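Local coordinates for uncharacterized protein aq_328 (PDB 1R4V) that is of unknown function but adopts an all-helical, ancestral histone fold and may take part in protein heterodimerisation, at residues Asp30-Asp33 with His34-Thr38; Leu139-His142 with Ala143-Lys147. All blocks are in the same frame, centred on the assembly; numbering follows the deposited sequence. Where two conformers were deposited one is given.

How the contacts relate
Contacts 1 and 2 are each local, made between neighbouring turns of a single helix: contact 1 on helix 29-40 near the start of the modelled chain, contact 2 on the later helix 131-149. Their centres lie about 13 Å apart, and the two helices meet directly. Phe36 CE2 packs at 3.8 Å on Ala143 CB, and Leu32 CD1 approaches Leu139 CD2 at 4.2 Å. Helix 46-62 touches both, since Leu52 packs against Phe36 as well as Leu139 and His142. The early and late parts of one chain thus share an apolar core in this histone fold, while the polar side of contact 1 carries a zinc ion.

Contact 1: residues Asp30-Asp33 with His34-Thr38; sequences DKLD and HYFRT. With ZN (zinc ion), chain C; CAC (cacodylate ion), chain D.
Leu32 overlaps the ring of Phe36 one turn further along the helix: its CD1 methyl meets CE1 at 3.5 Å, approaching the ring obliquely, and the two side chains lie side by side, pointing the same way. They form part of the buried side of helix 29-40, where Leu32 rests on Ile49 and Phe36 on Leu52 of helix 46-62. Beneath them runs the regular helical ladder, with Phe36 N donating almost straight to Leu32 O at 175°.

The polar face is built around Asp33. CG stands anti to the backbone N (chi1 174°), which carries the carboxylate out to the metal. Asp33 OD2 binds the zinc ion at 2.0 Å. Asp33 OD1 forms a salt bridge to Arg37 NH2 at 3.1 Å. The carboxylate and guanidinium planes are almost perpendicular, so this is not a flat two-pronged pair. Arg25 adds a hydrogen bond to OD2, and water 1, itself a zinc ligand, donates to OD1; both carboxylate oxygens are therefore gripped more than once.

Cacodylate, probably from the crystallisation liquor, ties the next turn to the metal. Its O1 and two waters join Asp33 OD2 on the zinc ion, while O2 lies in the plane of the Arg37 guanidinium, at its edge, and takes a hydrogen bond from NH1 at 2.8 Å. His34 ND1 gives O2 a second, more bent bond at 2.9 Å. The bend at chi3 (73°) brings the edge of the guanidinium round to the anion. One turn on, Thr38 OG1 donates to His34 O at 2.6 Å, from the opposite face of that carbonyl to Thr38 N.

The whole is a two-faced amphipathic helix with an i to i+4 Asp-Arg salt bridge, its polar side bordering an irregular zinc site to which this helix gives one carboxylate oxygen.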
loop_
_atom_site.group_PDB
_atom_site.type_symbol
_atom_site.label_atom_id
_atom_site.label_comp_id
_atom_site.label_asym_id
_atom_site.label_seq_id
_atom_site.Cartn_x
_atom_site.Cartn_y
_atom_site.Cartn_z
ATOM N N ASP A 30 7.206 -13.441 -3.830
ATOM C CA ASP A 30 7.619 -13.901 -5.148
ATOM C C ASP A 30 7.306 -12.906 -6.272
ATOM O O ASP A 30 8.197 -12.364 -6.908
ATOM C CB ASP A 30 6.903 -15.247 -5.354
ATOM C CG ASP A 30 5.593 -15.343 -4.521
ATOM O OD1 ASP A 30 4.449 -15.086 -5.015
ATOM O OD2 ASP A 30 5.685 -15.637 -3.301
ATOM N N LYS A 31 6.024 -12.631 -6.493
ATOM C CA LYS A 31 5.539 -11.796 -7.590
ATOM C C LYS A 31 5.867 -10.322 -7.434
ATOM O O LYS A 31 6.084 -9.603 -8.426
ATOM C CB LYS A 31 4.020 -11.984 -7.690
ATOM C CG LYS A 31 3.726 -13.428 -8.096
ATOM C CD LYS A 31 2.353 -13.921 -7.718
ATOM C CE LYS A 31 1.324 -13.378 -8.634
ATOM N NZ LYS A 31 0.311 -14.464 -8.902
ATOM N N LEU A 32 5.877 -9.872 -6.183
ATOM C CA LEU A 32 6.237 -8.491 -5.883
ATOM C C LEU A 32 7.719 -8.307 -6.159
ATOM O O LEU A 32 8.102 -7.358 -6.826
ATOM C CB LEU A 32 5.934 -8.179 -4.428
ATOM C CG LEU A 32 6.144 -6.705 -4.026
ATOM C CD1 LEU A 32 5.119 -5.795 -4.667
ATOM C CD2 LEU A 32 6.118 -6.606 -2.527
ATOM N N ASP A 33 8.521 -9.235 -5.633
ATOM C CA ASP A 33 9.978 -9.263 -5.788
ATOM C C ASP A 33 10.296 -9.166 -7.259
ATOM O O ASP A 33 10.994 -8.262 -7.733
ATOM C CB ASP A 33 10.490 -10.547 -5.136
ATOM C CG ASP A 33 11.974 -10.816 -5.333
ATOM O OD1 ASP A 33 12.722 -10.021 -5.932
ATOM O OD2 ASP A 33 12.457 -11.880 -4.905
ATOM N N HIS A 34 9.723 -10.105 -8.001
ATOM C CA HIS A 34 9.884 -10.155 -9.435
ATOM C C HIS A 34 9.423 -8.866 -10.144
ATOM O O HIS A 34 10.141 -8.371 -11.004
ATOM C CB HIS A 34 9.210 -11.435 -9.950
ATOM C CG HIS A 34 9.521 -11.735 -11.368
ATOM N ND1 HIS A 34 10.337 -12.782 -11.742
ATOM C CD2 HIS A 34 9.135 -11.117 -12.507
ATOM C CE1 HIS A 34 10.421 -12.809 -13.060
ATOM N NE2 HIS A 34 9.703 -11.811 -13.546
ATOM N N TYR A 35 8.275 -8.282 -9.817
ATOM C CA TYR A 35 7.868 -7.020 -10.443
ATOM C C TYR A 35 8.749 -5.795 -10.079
ATOM O O TYR A 35 9.060 -4.945 -10.920
ATOM C CB TYR A 35 6.420 -6.661 -10.047
ATOM C CG TYR A 35 5.911 -5.478 -10.817
ATOM C CD1 TYR A 35 5.431 -5.637 -12.099
ATOM C CD2 TYR A 35 5.957 -4.194 -10.298
ATOM C CE1 TYR A 35 4.968 -4.561 -12.834
ATOM C CE2 TYR A 35 5.500 -3.101 -11.025
ATOM C CZ TYR A 35 5.011 -3.296 -12.292
ATOM O OH TYR A 35 4.558 -2.254 -13.057
ATOM N N PHE A 36 9.093 -5.653 -8.806
ATOM C CA PHE A 36 9.963 -4.530 -8.412
ATOM C C PHE A 36 11.341 -4.570 -9.121
ATOM O O PHE A 36 11.878 -3.546 -9.527
ATOM C CB PHE A 36 10.093 -4.510 -6.892
ATOM C CG PHE A 36 9.078 -3.623 -6.204
ATOM C CD1 PHE A 36 7.724 -3.793 -6.416
ATOM C CD2 PHE A 36 9.485 -2.621 -5.319
ATOM C CE1 PHE A 36 6.794 -2.977 -5.767
ATOM C CE2 PHE A 36 8.567 -1.805 -4.677
ATOM C CZ PHE A 36 7.211 -1.983 -4.913
ATOM N N ARG A 37 11.909 -5.760 -9.274
ATOM C CA ARG A 37 13.230 -5.913 -9.875
ATOM C C ARG A 37 13.136 -5.616 -11.363
ATOM O O ARG A 37 13.805 -4.721 -11.879
ATOM C CB ARG A 37 13.763 -7.312 -9.599
ATOM C CG ARG A 37 15.119 -7.584 -10.212
ATOM C CD ARG A 37 15.703 -8.953 -9.855
ATOM N NE ARG A 37 15.023 -10.062 -10.532
ATOM C CZ ARG A 37 14.164 -10.934 -9.992
ATOM N NH1 ARG A 37 13.653 -11.870 -10.777
ATOM N NH2 ARG A 37 13.816 -10.921 -8.710
ATOM N N THR A 38 12.254 -6.334 -12.048
ATOM C CA THR A 38 12.171 -6.269 -13.511
ATOM C C THR A 38 11.544 -4.986 -14.045
ATOM O O THR A 38 12.008 -4.467 -15.055
ATOM C CB THR A 38 11.423 -7.514 -14.053
ATOM O OG1 THR A 38 10.115 -7.602 -13.455
ATOM C CG2 THR A 38 12.116 -8.766 -13.590
HETATM ZN ZN ZN C . 14.033 -12.966 -5.459
HETATM AS AS CAC D . 12.302 -14.472 -8.032
HETATM O O1 CAC D . 13.697 -13.978 -7.124
HETATM O O2 CAC D . 11.880 -13.517 -9.426
HETATM C C1 CAC D . 12.508 -16.340 -8.624
HETATM C C2 CAC D . 10.840 -14.278 -6.739
HETATM O O HOH W 1 15.545 -11.515 -5.709
HETATM O O HOH W 2 14.142 -14.950 -4.958
#

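Contact 2: residues Leu139-His142 with Ala143-Lys147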
loop_
_atom_site.group_PDB
_atom_site.type_symbol
_atom_site.label_atom_id
_atom_site.label_comp_id
_atom_site.label_asym_id
_atom_site.label_seq_id
_atom_site.Cartn_x
_atom_site.Cartn_y
_atom_site.Cartn_z
ATOM N N LEU A 139 1.711 0.709 -3.053
ATOM C CA LEU A 139 2.942 0.018 -3.430
ATOM C C LEU A 139 3.718 0.809 -4.473
ATOM O O LEU A 139 4.939 0.979 -4.324
ATOM C CB LEU A 139 2.640 -1.403 -3.884
ATOM C CG LEU A 139 2.376 -2.401 -2.760
ATOM C CD1 LEU A 139 1.691 -3.606 -3.400
ATOM C CD2 LEU A 139 3.653 -2.818 -2.050
ATOM N N LEU A 140 3.036 1.332 -5.490
ATOM C CA LEU A 140 3.697 2.121 -6.524
ATOM C C LEU A 140 4.226 3.413 -5.983
ATOM O O LEU A 140 5.307 3.824 -6.380
ATOM C CB LEU A 140 2.775 2.475 -7.679
ATOM C CG LEU A 140 2.336 1.263 -8.504
ATOM C CD1 LEU A 140 1.532 1.794 -9.674
ATOM C CD2 LEU A 140 3.501 0.403 -8.963
HETATM N N MSE A 141 3.446 4.053 -5.109
HETATM C CA MSE A 141 3.944 5.228 -4.409
HETATM C C MSE A 141 5.223 4.984 -3.614
HETATM O O MSE A 141 6.183 5.756 -3.732
HETATM C CB MSE A 141 2.869 5.811 -3.523
HETATM C CG MSE A 141 3.403 7.031 -2.857
HETATM SE SE MSE A 141 3.897 6.649 -0.960
HETATM C CE MSE A 141 4.208 8.525 -0.408
ATOM N N HIS A 142 5.254 3.921 -2.822
ATOM C CA HIS A 142 6.459 3.525 -2.108
ATOM C C HIS A 142 7.632 3.238 -3.044
ATOM O O HIS A 142 8.736 3.623 -2.729
ATOM C CB HIS A 142 6.235 2.308 -1.216
ATOM C CG HIS A 142 5.563 2.633 0.074
ATOM N ND1 HIS A 142 4.223 2.952 0.154
ATOM C CD2 HIS A 142 6.040 2.678 1.339
ATOM C CE1 HIS A 142 3.903 3.174 1.417
ATOM N NE2 HIS A 142 4.991 3.020 2.153
ATOM N N ALA A 143 7.409 2.597 -4.179
ATOM C CA ALA A 143 8.497 2.371 -5.141
ATOM C C ALA A 143 9.095 3.709 -5.612
ATOM O O ALA A 143 10.305 3.833 -5.758
ATOM C CB ALA A 143 7.992 1.541 -6.328
ATOM N N ASP A 144 8.242 4.698 -5.838
ATOM C CA ASP A 144 8.626 6.027 -6.287
ATOM C C ASP A 144 9.513 6.666 -5.214
ATOM O O ASP A 144 10.568 7.204 -5.512
ATOM C CB ASP A 144 7.393 6.888 -6.577
ATOM C CG ASP A 144 7.745 8.261 -7.189
ATOM O OD1 ASP A 144 8.567 8.335 -8.133
ATOM O OD2 ASP A 144 7.231 9.336 -6.795
ATOM N N VAL A 145 9.102 6.571 -3.956
ATOM C CA VAL A 145 9.839 7.148 -2.851
ATOM C C VAL A 145 11.164 6.399 -2.670
ATOM O O VAL A 145 12.180 7.053 -2.445
ATOM C CB VAL A 145 8.995 7.155 -1.561
ATOM C CG1 VAL A 145 9.824 7.691 -0.378
ATOM C CG2 VAL A 145 7.734 8.016 -1.796
ATOM N N ILE A 146 11.178 5.069 -2.782
ATOM C CA ILE A 146 12.440 4.311 -2.644
ATOM C C ILE A 146 13.494 4.812 -3.629
ATOM O O ILE A 146 14.641 5.068 -3.272
ATOM C CB ILE A 146 12.194 2.797 -2.855
ATOM C CG1 ILE A 146 11.421 2.210 -1.658
ATOM C CG2 ILE A 146 13.486 2.030 -3.105
ATOM C CD1 ILE A 146 10.735 0.926 -1.948
ATOM N N LYS A 147 13.093 4.933 -4.887
ATOM C CA LYS A 147 13.969 5.418 -5.946
ATOM C C LYS A 147 14.432 6.849 -5.775
ATOM O O LYS A 147 15.576 7.162 -6.113
ATOM C CB LYS A 147 13.287 5.245 -7.295
ATOM C CG LYS A 147 13.302 3.770 -7.681
ATOM C CD LYS A 147 13.013 3.547 -9.158
ATOM C CE LYS A 147 11.531 3.577 -9.433
ATOM N NZ LYS A 147 11.296 2.945 -10.755
#
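Four successive i to i+4 bonds, from Ala143 N to Leu139 O (3.0 Å) through to Ile146 N to His142 O (2.8 Å), hold these residues in regular alpha helix. Ile146 folds back over the turn before it: with CG1 anti to its own carbonyl carbon (chi1 -71°), both CG1 and CD1 come down on His142 O, at 3.2 Å for CG1. That oxygen thus has a backbone N-H and an apolar branch close to it at once. With only the methyl of an alanine here, the His142 carbonyl would probably lose this hydrocarbon cover and a gap would be likely to open along the buried face of the helix.

On another side, Val145 sets CG2 against Met141 O at 3.4 Å. The selenomethionine chain of Met141 bends at chi2 and crosses the valine, bringing CE to 3.8 Å from CG2, a contact that remains doubtful, as Met141 has two conformers. The buried His142 ring has both nitrogens engaged, ND1 with Leu138 O and NE2 with Ser55 OG, which should fix its rotation. Asp144 pairs with Lys148.

Helix 131-149 is packed among several other helices of the histone fold: Leu139 and His142 pack on helix 46-62, Leu140 and Met141 on helix 88-98, and Met141, His142 and Val145 on helix 157-168.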